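Small ribosomal subunit protein bS6 (Thermotoga maritima, PDB 1VMB) probably binds 16S ribosomal RNA together with bS18, as a structural constituent of the small ribosomal subunit. Local coordinates at residues A[35-38]-A[39-42]; A[44-47]-A[48-52]; A[91-94]-A[95-99]; A[98-101]-A[102-105]; A[110-113]-A[114-117]. All blocks are in the same frame, centred on the assembly; numbering follows the deposited sequence.

How the contacts relate
All five contacts are local, joining residues a few positions apart, so none closes a long loop. Contacts 1 and 2 follow each other along helix 33-51. Contact 3 lies on helix 91-98, the second helix on the same face of the four-stranded sheet, and packs against both: Arg42 and Ile46 meet Phe96, and Val51 meets Leu93. Contact 4 begins where contact 3 ends, sharing Arg98 and Val99, and turns the chain into edge strand 103-110; Leu39 of contact 1 rests on its Thr100 and Glu102. Contact 5 opens helix 112-122 after that strand, about 27 Å from contacts 1 and 4, centre to centre. None nests or crosses.

Contact 1: residues A[35-38]-A[39-42]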
# COMPACT_ATOMS: atom_id res chain seq x y z
N GLU A 35 -4.93 6.12 15.14
CA GLU A 35 -3.59 5.66 14.90
C GLU A 35 -3.50 4.93 13.55
O GLU A 35 -2.51 5.03 12.77
CB GLU A 35 -3.14 4.77 16.07
CG GLU A 35 -2.90 5.55 17.33
CD GLU A 35 -2.54 4.69 18.51
OE1 GLU A 35 -1.90 3.64 18.31
OE2 GLU A 35 -2.92 5.10 19.65
N ARG A 36 -4.56 4.18 13.21
CA ARG A 36 -4.65 3.59 11.88
C ARG A 36 -4.55 4.65 10.82
O ARG A 36 -3.81 4.45 9.86
CB ARG A 36 -5.93 2.74 11.68
CG ARG A 36 -5.90 1.54 12.68
CD ARG A 36 -6.71 0.32 12.30
NE ARG A 36 -8.08 0.62 11.99
CZ ARG A 36 -9.08 0.55 12.86
NH1 ARG A 36 -8.89 0.26 14.15
NH2 ARG A 36 -10.31 0.85 12.45
N GLU A 37 -5.29 5.73 10.96
CA GLU A 37 -5.25 6.78 9.95
C GLU A 37 -3.85 7.43 9.84
O GLU A 37 -3.32 7.65 8.74
CB GLU A 37 -6.33 7.83 10.21
CG GLU A 37 -7.76 7.30 10.04
CD GLU A 37 -8.06 6.62 8.71
OE1 GLU A 37 -7.35 6.84 7.69
OE2 GLU A 37 -9.04 5.85 8.68
N ASN A 38 -3.22 7.62 10.98
CA ASN A 38 -1.83 8.11 10.98
C ASN A 38 -0.88 7.17 10.26
O ASN A 38 0.02 7.65 9.57
CB ASN A 38 -1.30 8.30 12.40
CG ASN A 38 -2.00 9.37 13.16
OD1 ASN A 38 -2.84 10.11 12.62
ND2 ASN A 38 -1.70 9.45 14.48
N LEU A 39 -1.04 5.85 10.42
CA LEU A 39 -0.17 4.87 9.73
C LEU A 39 -0.35 5.01 8.23
O LEU A 39 0.60 4.96 7.43
CB LEU A 39 -0.46 3.43 10.17
CG LEU A 39 0.31 2.97 11.43
CD1 LEU A 39 -0.39 1.75 12.03
CD2 LEU A 39 1.81 2.68 11.05
N VAL A 40 -1.60 5.16 7.81
CA VAL A 40 -1.86 5.43 6.39
C VAL A 40 -1.06 6.64 5.88
O VAL A 40 -0.43 6.57 4.80
CB VAL A 40 -3.35 5.57 6.10
CG1 VAL A 40 -3.54 5.95 4.59
CG2 VAL A 40 -4.06 4.23 6.39
N GLU A 41 -1.10 7.71 6.64
CA GLU A 41 -0.39 8.95 6.30
C GLU A 41 1.12 8.70 6.26
O GLU A 41 1.81 9.24 5.37
CB GLU A 41 -0.80 10.04 7.24
CG GLU A 41 -2.27 10.47 7.12
CD GLU A 41 -2.65 10.92 5.71
OE1 GLU A 41 -1.86 11.64 5.06
OE2 GLU A 41 -3.75 10.52 5.24
N ARG A 42 1.63 7.83 7.13
CA ARG A 42 3.06 7.54 7.14
C ARG A 42 3.43 6.78 5.87
O ARG A 42 4.44 7.09 5.23
CB ARG A 42 3.46 6.73 8.35
CG ARG A 42 3.35 7.52 9.61
CD ARG A 42 3.88 6.70 10.77
NE ARG A 42 3.83 7.42 12.04
CZ ARG A 42 2.84 7.21 12.90
NH1 ARG A 42 1.85 6.33 12.60
NH2 ARG A 42 2.81 7.84 14.04
O HOH W 1 -0.11 5.29 14.23
O HOH W 2 -5.13 8.60 6.62
O HOH W 3 0.25 7.60 15.63
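Arg42 lies back along its own helix over Asn38, one turn earlier, and nearly every part of its side chain has a neighbour. Arg42 CB lies near Asn38 O and also touches the Phe96 ring. With its first torsion setting it beside the backbone N (chi1 -69°), Arg42 CG lies 3.3 Å from Asn38 O, the same oxygen that accepts the main-chain bond from Arg42 N at 2.9 Å. From CG to NE the chain runs extended, carrying CD past this oxygen, and the guanidinium then turns back so that Arg42 NH1 comes to 3.7 Å from Asn38 CB.

The stretch is the first half of helix 33-51, which packs on the antiparallel sheet of the ferredoxin-like bS6 fold; Leu39 and Val40 face inward there, Leu39 against Ile27 and Val40 against Phe25. On the outer side the guanidinium works through water. Arg42 NH1 donates at 2.8 Å to a water that in turn donates to Glu35 O, also at 2.8 Å, an oxygen already holding Leu39 N. A second water accepts from Arg42 NH2 at 3.0 Å and from Asn38 ND2 at 2.9 Å. Both waters lie in the guanidinium plane at its edge, and together they probably restrain the rotation of that group without a direct bond to the helix.

Two of the acidic side chains have their salt bridges beyond this stretch, Glu37 with Arg60 and Glu41 with Lys44, while Arg36 reaches Asp77 and Val31 O.

Contact 2: residues A[44-47]-A[48-52]. With EDO (1,2-ethanediol), chain B.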
# COMPACT_ATOMS: atom_id res chain seq x y z
N LYS A 44 1.91 6.94 2.95
CA LYS A 44 1.89 7.92 1.86
C LYS A 44 3.19 8.68 1.83
O LYS A 44 3.74 8.88 0.78
CB LYS A 44 0.73 8.90 2.00
CG LYS A 44 -0.59 8.22 1.71
CD LYS A 44 -1.77 8.92 2.37
CE LYS A 44 -1.96 10.28 1.83
NZ LYS A 44 -3.25 11.01 2.27
N LYS A 45 3.63 9.17 2.99
CA LYS A 45 4.87 9.95 3.04
C LYS A 45 6.11 9.14 2.67
O LYS A 45 7.06 9.64 2.00
CB LYS A 45 5.03 10.56 4.44
CG LYS A 45 4.16 11.82 4.66
CD LYS A 45 4.58 12.94 3.76
CE LYS A 45 3.87 14.18 4.07
NZ LYS A 45 4.44 15.36 3.35
N ILE A 46 6.14 7.87 3.05
CA ILE A 46 7.24 6.99 2.61
C ILE A 46 7.28 6.87 1.07
O ILE A 46 8.36 6.98 0.45
CB ILE A 46 7.14 5.60 3.24
CG1 ILE A 46 7.36 5.69 4.76
CG2 ILE A 46 8.11 4.65 2.59
CD1 ILE A 46 8.73 5.99 5.14
N ILE A 47 6.13 6.62 0.46
CA ILE A 47 6.04 6.60 -1.00
C ILE A 47 6.47 7.95 -1.62
O ILE A 47 7.29 7.96 -2.58
CB ILE A 47 4.64 6.13 -1.46
CG1 ILE A 47 4.39 4.67 -1.05
CG2 ILE A 47 4.45 6.31 -2.98
CD1 ILE A 47 2.91 4.31 -1.07
N GLU A 48 5.96 9.09 -1.13
CA GLU A 48 6.29 10.37 -1.68
C GLU A 48 7.78 10.76 -1.56
O GLU A 48 8.40 11.20 -2.54
CB GLU A 48 5.36 11.46 -1.11
CG GLU A 48 3.90 11.24 -1.53
CD GLU A 48 2.84 12.09 -0.81
OE1 GLU A 48 3.10 12.47 0.35
OE2 GLU A 48 1.79 12.37 -1.47
N GLU A 49 8.31 10.64 -0.35
CA GLU A 49 9.60 11.18 0.05
C GLU A 49 10.77 10.19 -0.09
O GLU A 49 11.91 10.63 -0.26
CB GLU A 49 9.53 11.66 1.51
CG GLU A 49 8.48 12.76 1.67
CD GLU A 49 8.43 13.41 3.04
OE1 GLU A 49 9.00 12.85 4.02
OE2 GLU A 49 7.81 14.49 3.12
N ARG A 50 10.49 8.89 -0.01
CA ARG A 50 11.58 7.87 -0.04
C ARG A 50 11.58 7.01 -1.34
O ARG A 50 12.63 6.87 -1.99
CB ARG A 50 11.58 7.04 1.24
CG ARG A 50 11.77 7.92 2.47
CD ARG A 50 13.04 8.74 2.50
NE ARG A 50 13.13 9.43 3.79
CZ ARG A 50 14.24 9.85 4.39
NH1 ARG A 50 15.46 9.65 3.87
NH2 ARG A 50 14.11 10.46 5.57
N VAL A 51 10.40 6.47 -1.70
CA VAL A 51 10.21 5.79 -2.97
C VAL A 51 10.36 6.80 -4.12
O VAL A 51 10.75 6.43 -5.25
CB VAL A 51 8.84 5.08 -3.05
CG1 VAL A 51 8.60 4.43 -4.40
CG2 VAL A 51 8.69 4.06 -1.91
N LYS A 52 10.02 8.06 -3.82
CA LYS A 52 9.90 9.14 -4.81
C LYS A 52 8.83 8.83 -5.85
O LYS A 52 9.06 8.98 -7.07
CB LYS A 52 11.23 9.40 -5.50
CG LYS A 52 12.38 9.61 -4.55
CD LYS A 52 12.23 10.85 -3.72
CE LYS A 52 13.55 11.26 -3.04
NZ LYS A 52 13.28 12.40 -2.11
C1 EDO B . 10.09 9.18 6.59
O1 EDO B . 11.49 9.40 6.80
C2 EDO B . 9.50 9.87 5.35
O2 EDO B . 10.49 10.54 4.54
O HOH W 4 5.67 14.52 0.77
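Helix 33-51, the first of the two helices of the ferredoxin-like fold, ends in a widened pi-type turn in which Ile46 O receives both Arg50 N, at 2.9 Å, and Val51 N, at 3.0 Å. The bond to Val51 is the straighter (166°) and lies in the carbonyl plane. Lys52 then leaves the helix with positive phi, and a backbone hydrogen bond pairs Ile47 with Gly53.

On the solvent side of the helix, Lys45 is bent at chi2 (-64°), which lays its chain across the carboxylates of Glu48 and Glu49. Its NZ makes a weak salt-bridge bond to Glu49 OE2 at 3.5 Å, and a water bridges the same two groups, accepting from Lys45 NZ at 3.0 Å and donating to Glu49 OE2 at 3.2 Å; the same water donates weakly to Glu48 OE1. Glu48 CG rests 3.3 Å from Lys44 O, and the side chain also touches Ile55. Were Glu48 replaced by alanine, the water would probably lose a weak acceptor, Lys45 NZ a nearby negative charge, and Lys44 O and Ile55 part of their cover.

On the inner side Ile47 and Val51 pack on Phe83 and Leu93. An ethanediol, probably from the crystallisation liquor, donates from O2 to Glu49 OE1 at 2.8 Å; its contact with Arg50 is doubtful, since that side chain takes two conformations. Ile46 CD1 meets C1 of the ethanediol at 3.8 Å.

Contact 3: residues A[91-94]-A[95-99]; sequences QELE and NFYRV
Glu94 turns forward to Arg98 because its CG is anti to the backbone N (chi1 175°) and its chain bends at chi2 (74°), while the arginine chain runs extended to meet it. Arg98 NE and NH2 both bond to the single oxygen Glu94 OE2, at 2.9 and 3.1 Å, in a side-on salt bridge. That oxygen lies in the guanidinium plane, yet the carboxylate stands 82° to it: Glu94 OE2 offers NE its anti lone pair, and NH2 arrives on the same side but well out of the carboxylate plane. The other oxygen, OE1, accepts from Trp106 NE1. Without the Glu94 carboxylate, as with an alanine here, the Arg98 guanidinium is likely to swing free and Trp106 NE1 to lose this acceptor.

On the buried side Leu93 packs on Tyr97 one turn later, with CG 3.6 Å from CE2 and CD1 3.6 Å from CZ. Tyr97 OH is hydrogen-bonded to Ser23 and its ring stacks with Trp106. Helix 91-98 thus lies on the sheet through Leu93 and Tyr97, against Thr108 and Ile103 of strand 103-110, while Phe96 reaches to Val43 on helix 33-51.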
# COMPACT_ATOMS: atom_id res chain seq x y z
N GLN A 91 12.36 -0.58 -2.42
CA GLN A 91 12.75 -1.13 -1.12
C GLN A 91 12.48 -0.20 0.08
O GLN A 91 12.34 -0.68 1.23
CB GLN A 91 14.22 -1.50 -1.14
CG GLN A 91 15.12 -0.28 -1.11
CD GLN A 91 15.32 0.44 -2.47
OE1 GLN A 91 14.81 -0.00 -3.55
NE2 GLN A 91 16.12 1.52 -2.42
N GLU A 92 12.38 1.11 -0.17
CA GLU A 92 12.05 2.06 0.87
C GLU A 92 10.69 1.74 1.48
O GLU A 92 10.47 1.86 2.68
CB GLU A 92 12.08 3.51 0.33
CG GLU A 92 13.43 3.98 -0.09
CD GLU A 92 14.40 4.27 1.04
OE1 GLU A 92 14.01 4.27 2.23
OE2 GLU A 92 15.55 4.52 0.71
N LEU A 93 9.75 1.35 0.64
CA LEU A 93 8.43 0.99 1.13
C LEU A 93 8.45 -0.35 1.81
O LEU A 93 7.95 -0.49 2.93
CB LEU A 93 7.46 1.02 -0.02
CG LEU A 93 6.02 0.59 0.27
CD1 LEU A 93 5.35 1.51 1.25
CD2 LEU A 93 5.20 0.53 -1.01
N GLU A 94 9.08 -1.32 1.19
CA GLU A 94 9.20 -2.62 1.81
C GLU A 94 9.83 -2.57 3.17
O GLU A 94 9.35 -3.20 4.14
CB GLU A 94 10.01 -3.49 0.87
CG GLU A 94 10.32 -4.86 1.42
CD GLU A 94 9.14 -5.81 1.45
OE1 GLU A 94 8.11 -5.53 0.79
OE2 GLU A 94 9.30 -6.86 2.12
N ASN A 95 10.90 -1.80 3.28
CA ASN A 95 11.61 -1.65 4.56
C ASN A 95 10.79 -0.95 5.63
O ASN A 95 10.87 -1.32 6.81
CB ASN A 95 12.95 -0.97 4.36
CG ASN A 95 13.95 -1.89 3.69
OD1 ASN A 95 13.69 -3.09 3.51
ND2 ASN A 95 15.07 -1.35 3.31
N PHE A 96 9.97 0.04 5.28
CA PHE A 96 9.00 0.62 6.25
C PHE A 96 8.07 -0.47 6.78
O PHE A 96 7.87 -0.63 7.98
CB PHE A 96 8.15 1.75 5.62
CG PHE A 96 7.12 2.28 6.56
CD1 PHE A 96 7.50 3.10 7.53
CD2 PHE A 96 5.78 1.90 6.44
CE1 PHE A 96 6.56 3.58 8.45
CE2 PHE A 96 4.83 2.35 7.39
CZ PHE A 96 5.27 3.19 8.36
N TYR A 97 7.48 -1.23 5.87
CA TYR A 97 6.58 -2.31 6.33
C TYR A 97 7.28 -3.31 7.25
O TYR A 97 6.73 -3.70 8.30
CB TYR A 97 6.01 -3.06 5.11
CG TYR A 97 5.04 -2.32 4.22
CD1 TYR A 97 4.00 -1.55 4.72
CD2 TYR A 97 5.08 -2.51 2.83
CE1 TYR A 97 3.07 -0.90 3.92
CE2 TYR A 97 4.12 -1.88 2.01
CZ TYR A 97 3.15 -1.07 2.54
OH TYR A 97 2.22 -0.52 1.74
N ARG A 98 8.52 -3.71 6.90
CA ARG A 98 9.27 -4.66 7.68
C ARG A 98 9.46 -4.26 9.15
O ARG A 98 9.61 -5.13 10.01
CB ARG A 98 10.60 -4.91 7.03
CG ARG A 98 10.49 -5.72 5.82
CD ARG A 98 11.81 -6.03 5.17
NE ARG A 98 11.58 -6.73 3.91
CZ ARG A 98 12.46 -7.50 3.30
NH1 ARG A 98 13.64 -7.80 3.84
NH2 ARG A 98 12.15 -8.03 2.13
N VAL A 99 9.44 -2.96 9.44
CA VAL A 99 9.71 -2.46 10.82
C VAL A 99 8.48 -2.03 11.59
O VAL A 99 8.62 -1.57 12.71
CB VAL A 99 10.77 -1.33 10.82
CG1 VAL A 99 12.09 -1.84 10.16
CG2 VAL A 99 10.25 -0.03 10.08
O HOH W 5 15.31 1.95 3.10

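Contact 4: residues A[98-101]-A[102-105]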
# COMPACT_ATOMS: atom_id res chain seq x y z
N ARG A 98 8.52 -3.71 6.90
CA ARG A 98 9.27 -4.66 7.68
C ARG A 98 9.46 -4.26 9.15
O ARG A 98 9.61 -5.13 10.01
CB ARG A 98 10.60 -4.91 7.03
CG ARG A 98 10.49 -5.72 5.82
CD ARG A 98 11.81 -6.03 5.17
NE ARG A 98 11.58 -6.73 3.91
CZ ARG A 98 12.46 -7.50 3.30
NH1 ARG A 98 13.64 -7.80 3.84
NH2 ARG A 98 12.15 -8.03 2.13
N VAL A 99 9.44 -2.96 9.44
CA VAL A 99 9.71 -2.46 10.82
C VAL A 99 8.48 -2.03 11.59
O VAL A 99 8.62 -1.57 12.71
CB VAL A 99 10.77 -1.33 10.82
CG1 VAL A 99 12.09 -1.84 10.16
CG2 VAL A 99 10.25 -0.03 10.08
N THR A 100 7.30 -2.22 10.98
CA THR A 100 6.05 -1.74 11.49
C THR A 100 5.09 -2.86 11.82
O THR A 100 4.32 -3.23 10.96
CB THR A 100 5.44 -0.83 10.40
OG1 THR A 100 6.35 0.25 10.14
CG2 THR A 100 4.15 -0.15 10.91
N PRO A 101 5.17 -3.43 13.03
CA PRO A 101 4.37 -4.61 13.38
C PRO A 101 2.86 -4.40 13.39
O PRO A 101 2.11 -5.38 13.32
CB PRO A 101 4.84 -4.95 14.77
CG PRO A 101 5.52 -3.77 15.27
CD PRO A 101 6.15 -3.11 14.08
N GLU A 102 2.42 -3.18 13.50
CA GLU A 102 1.02 -2.86 13.42
C GLU A 102 0.45 -3.19 12.04
O GLU A 102 -0.77 -3.37 11.91
CB GLU A 102 0.83 -1.38 13.70
CG GLU A 102 1.17 -1.00 15.13
CD GLU A 102 2.65 -0.70 15.39
OE1 GLU A 102 3.51 -0.72 14.47
OE2 GLU A 102 2.95 -0.43 16.57
N ILE A 103 1.29 -3.17 11.01
CA ILE A 103 0.90 -3.65 9.69
C ILE A 103 1.19 -5.18 9.70
O ILE A 103 2.37 -5.62 9.67
CB ILE A 103 1.66 -2.90 8.56
CG1 ILE A 103 1.16 -1.44 8.53
CG2 ILE A 103 1.49 -3.63 7.24
CD1 ILE A 103 1.94 -0.51 7.65
N ILE A 104 0.11 -6.00 9.68
CA ILE A 104 0.20 -7.45 9.79
C ILE A 104 0.31 -8.20 8.45
O ILE A 104 0.70 -9.37 8.40
CB ILE A 104 -0.97 -8.02 10.65
CG1 ILE A 104 -2.34 -7.64 10.07
CG2 ILE A 104 -0.82 -7.52 12.10
CD1 ILE A 104 -3.47 -8.33 10.64
N ARG A 105 0.00 -7.51 7.37
CA ARG A 105 0.20 -8.08 6.05
C ARG A 105 0.34 -6.96 5.04
O ARG A 105 -0.34 -5.93 5.15
CB ARG A 105 -0.94 -9.03 5.67
CG ARG A 105 -0.88 -9.33 4.16
CD ARG A 105 -1.11 -10.67 3.70
NE ARG A 105 -0.66 -10.70 2.28
CZ ARG A 105 0.38 -11.38 1.85
NH1 ARG A 105 1.12 -12.08 2.71
NH2 ARG A 105 0.68 -11.36 0.55
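A type I beta turn from Thr100 to Ile103 is closed by Ile103 N donating to Thr100 O at 3.0 Å. In the ferredoxin-like fold of bS6 this turn links the second helix, 91-98, to strand 103-110 at the edge of the sheet.

Of the side chains, the Thr100 methyl makes the main contacts. With chi1 at -60°, Thr100 CG2 is anti to the backbone N and meets Glu102 OE1 at 3.7 Å and Ile103 CD1 at 4.0 Å. The same torsion sets OG1 beside the backbone N, from where it is hydrogen-bonded to Phe96 O at the end of the preceding helix. Glu102 bends at chi2 (86°) and doubles back beside the proline, the two side chains pointing the same way; Glu102 OE1 lies 3.6 Å from Pro101 CD.

Beyond the turn, Ile103 enters the core against Phe25 and Val43, while the backbones of Glu102 and Ile104 pair with Ala28 and Ile26, at the end of strand 19-27 and just beyond it. On the other side of the chain from Ile103, Ile104 CG2 comes within 3.8 Å of Pro101 O.

Contact 5: residues A[110-113]-A[114-117]; sequences RRFD and LEKK. With EDO (1,2-ethanediol), chain C.
Arg110 and Glu115 form a two-pronged salt bridge across the start of helix 112-122. Arg110 NE bonds to Glu115 OE2 at 2.8 Å and Arg110 NH2 to Glu115 OE1 at 3.0 Å, both from the syn side, and the guanidinium and carboxylate are nearly coplanar (28° apart). One face of this guanidinium is covered by the Phe112 ring, whose CE1 lies 3.3 Å above the plane over its centre. Two bonds at the edge and a ring over a face thus hold the group in one orientation.

A second pair stands beside it. Arg111, at the N-cap position, curls at chi2 and chi3 so that NE meets Asp113 OD1 and NH2 meets Asp113 OD2, both at 2.8 Å and almost straight. The aspartate is turned to face it, with CG between the backbone N and the carbonyl carbon (chi1 65°). Leu114 CD1 lies 3.7 Å over the Arg111 guanidinium, and in the main chain Glu115 N donates to Arg111 O at 3.1 Å. An ethanediol, probably from the crystallisation liquor, donates from O1 to Asp113 OD1 at 3.0 Å.

Farther out, Arg111 NH1 makes a salt bridge with Glu22, and Glu115 OE2 also accepts from Ile20 N, so both charged pairs are tied to strand 19-27. Helix 112-122 follows strand 103-110 after Arg111, its first turn held against strand 19-27, where Leu114 touches Ile20.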
# COMPACT_ATOMS: atom_id res chain seq x y z
N ARG A 110 3.69 -4.56 -9.24
CA ARG A 110 3.67 -3.74 -10.46
C ARG A 110 2.45 -4.06 -11.32
O ARG A 110 2.14 -5.23 -11.61
CB ARG A 110 4.93 -3.89 -11.28
CG ARG A 110 5.00 -2.89 -12.42
CD ARG A 110 6.38 -2.86 -13.01
NE ARG A 110 6.39 -2.25 -14.33
CZ ARG A 110 7.39 -2.40 -15.18
NH1 ARG A 110 8.44 -3.14 -14.87
NH2 ARG A 110 7.31 -1.86 -16.40
N ARG A 111 1.72 -3.02 -11.67
CA ARG A 111 0.48 -3.16 -12.41
C ARG A 111 0.73 -3.01 -13.91
O ARG A 111 0.38 -1.99 -14.52
CB ARG A 111 -0.55 -2.17 -11.91
CG ARG A 111 -1.08 -2.51 -10.48
CD ARG A 111 -1.95 -3.79 -10.44
NE ARG A 111 -3.11 -3.67 -11.32
CZ ARG A 111 -4.33 -3.24 -10.97
NH1 ARG A 111 -4.65 -2.98 -9.70
NH2 ARG A 111 -5.27 -3.15 -11.89
N PHE A 112 1.31 -4.04 -14.51
CA PHE A 112 1.53 -4.06 -15.94
C PHE A 112 0.24 -3.82 -16.73
O PHE A 112 0.27 -3.25 -17.80
CB PHE A 112 2.18 -5.38 -16.39
CG PHE A 112 3.57 -5.61 -15.83
CD1 PHE A 112 4.70 -5.12 -16.50
CD2 PHE A 112 3.74 -6.34 -14.66
CE1 PHE A 112 5.97 -5.30 -15.95
CE2 PHE A 112 5.00 -6.56 -14.12
CZ PHE A 112 6.12 -6.03 -14.77
N ASP A 113 -0.89 -4.33 -16.24
CA ASP A 113 -2.16 -4.15 -16.92
C ASP A 113 -2.53 -2.66 -17.05
O ASP A 113 -3.03 -2.22 -18.07
CB ASP A 113 -3.25 -4.94 -16.16
CG ASP A 113 -3.50 -4.43 -14.78
OD1 ASP A 113 -2.58 -4.36 -13.93
OD2 ASP A 113 -4.64 -3.98 -14.47
N LEU A 114 -2.28 -1.90 -15.98
CA LEU A 114 -2.55 -0.45 -15.98
C LEU A 114 -1.59 0.32 -16.90
O LEU A 114 -1.97 1.28 -17.56
CB LEU A 114 -2.55 0.10 -14.55
CG LEU A 114 -3.64 -0.46 -13.68
CD1 LEU A 114 -3.57 0.18 -12.32
CD2 LEU A 114 -4.97 -0.32 -14.26
N GLU A 115 -0.32 -0.08 -16.92
CA GLU A 115 0.63 0.52 -17.88
C GLU A 115 0.19 0.28 -19.31
O GLU A 115 0.15 1.20 -20.13
CB GLU A 115 2.07 0.03 -17.61
CG GLU A 115 2.59 0.33 -16.21
CD GLU A 115 3.96 -0.27 -15.94
OE1 GLU A 115 4.60 -0.71 -16.91
OE2 GLU A 115 4.39 -0.32 -14.79
N LYS A 116 -0.25 -0.94 -19.62
CA LYS A 116 -0.73 -1.27 -20.95
C LYS A 116 -1.94 -0.42 -21.32
O LYS A 116 -2.02 0.14 -22.44
CB LYS A 116 -1.09 -2.75 -21.04
CG LYS A 116 -1.49 -3.20 -22.42
CD LYS A 116 -1.53 -4.71 -22.55
CE LYS A 116 -2.41 -5.30 -21.48
NZ LYS A 116 -2.82 -6.69 -21.82
N LYS A 117 -2.84 -0.29 -20.35
CA LYS A 117 -4.09 0.48 -20.53
C LYS A 117 -3.80 1.92 -20.87
O LYS A 117 -4.42 2.49 -21.77
CB LYS A 117 -4.94 0.43 -19.26
CG LYS A 117 -6.14 1.35 -19.27
CD LYS A 117 -7.02 1.04 -18.07
CE LYS A 117 -7.55 2.32 -17.36
NZ LYS A 117 -7.79 2.04 -15.88
C1 EDO C . -1.63 -7.77 -12.46
O1 EDO C . -2.39 -6.64 -12.05
C2 EDO C . -0.17 -7.39 -12.75
O2 EDO C . -0.03 -6.63 -13.97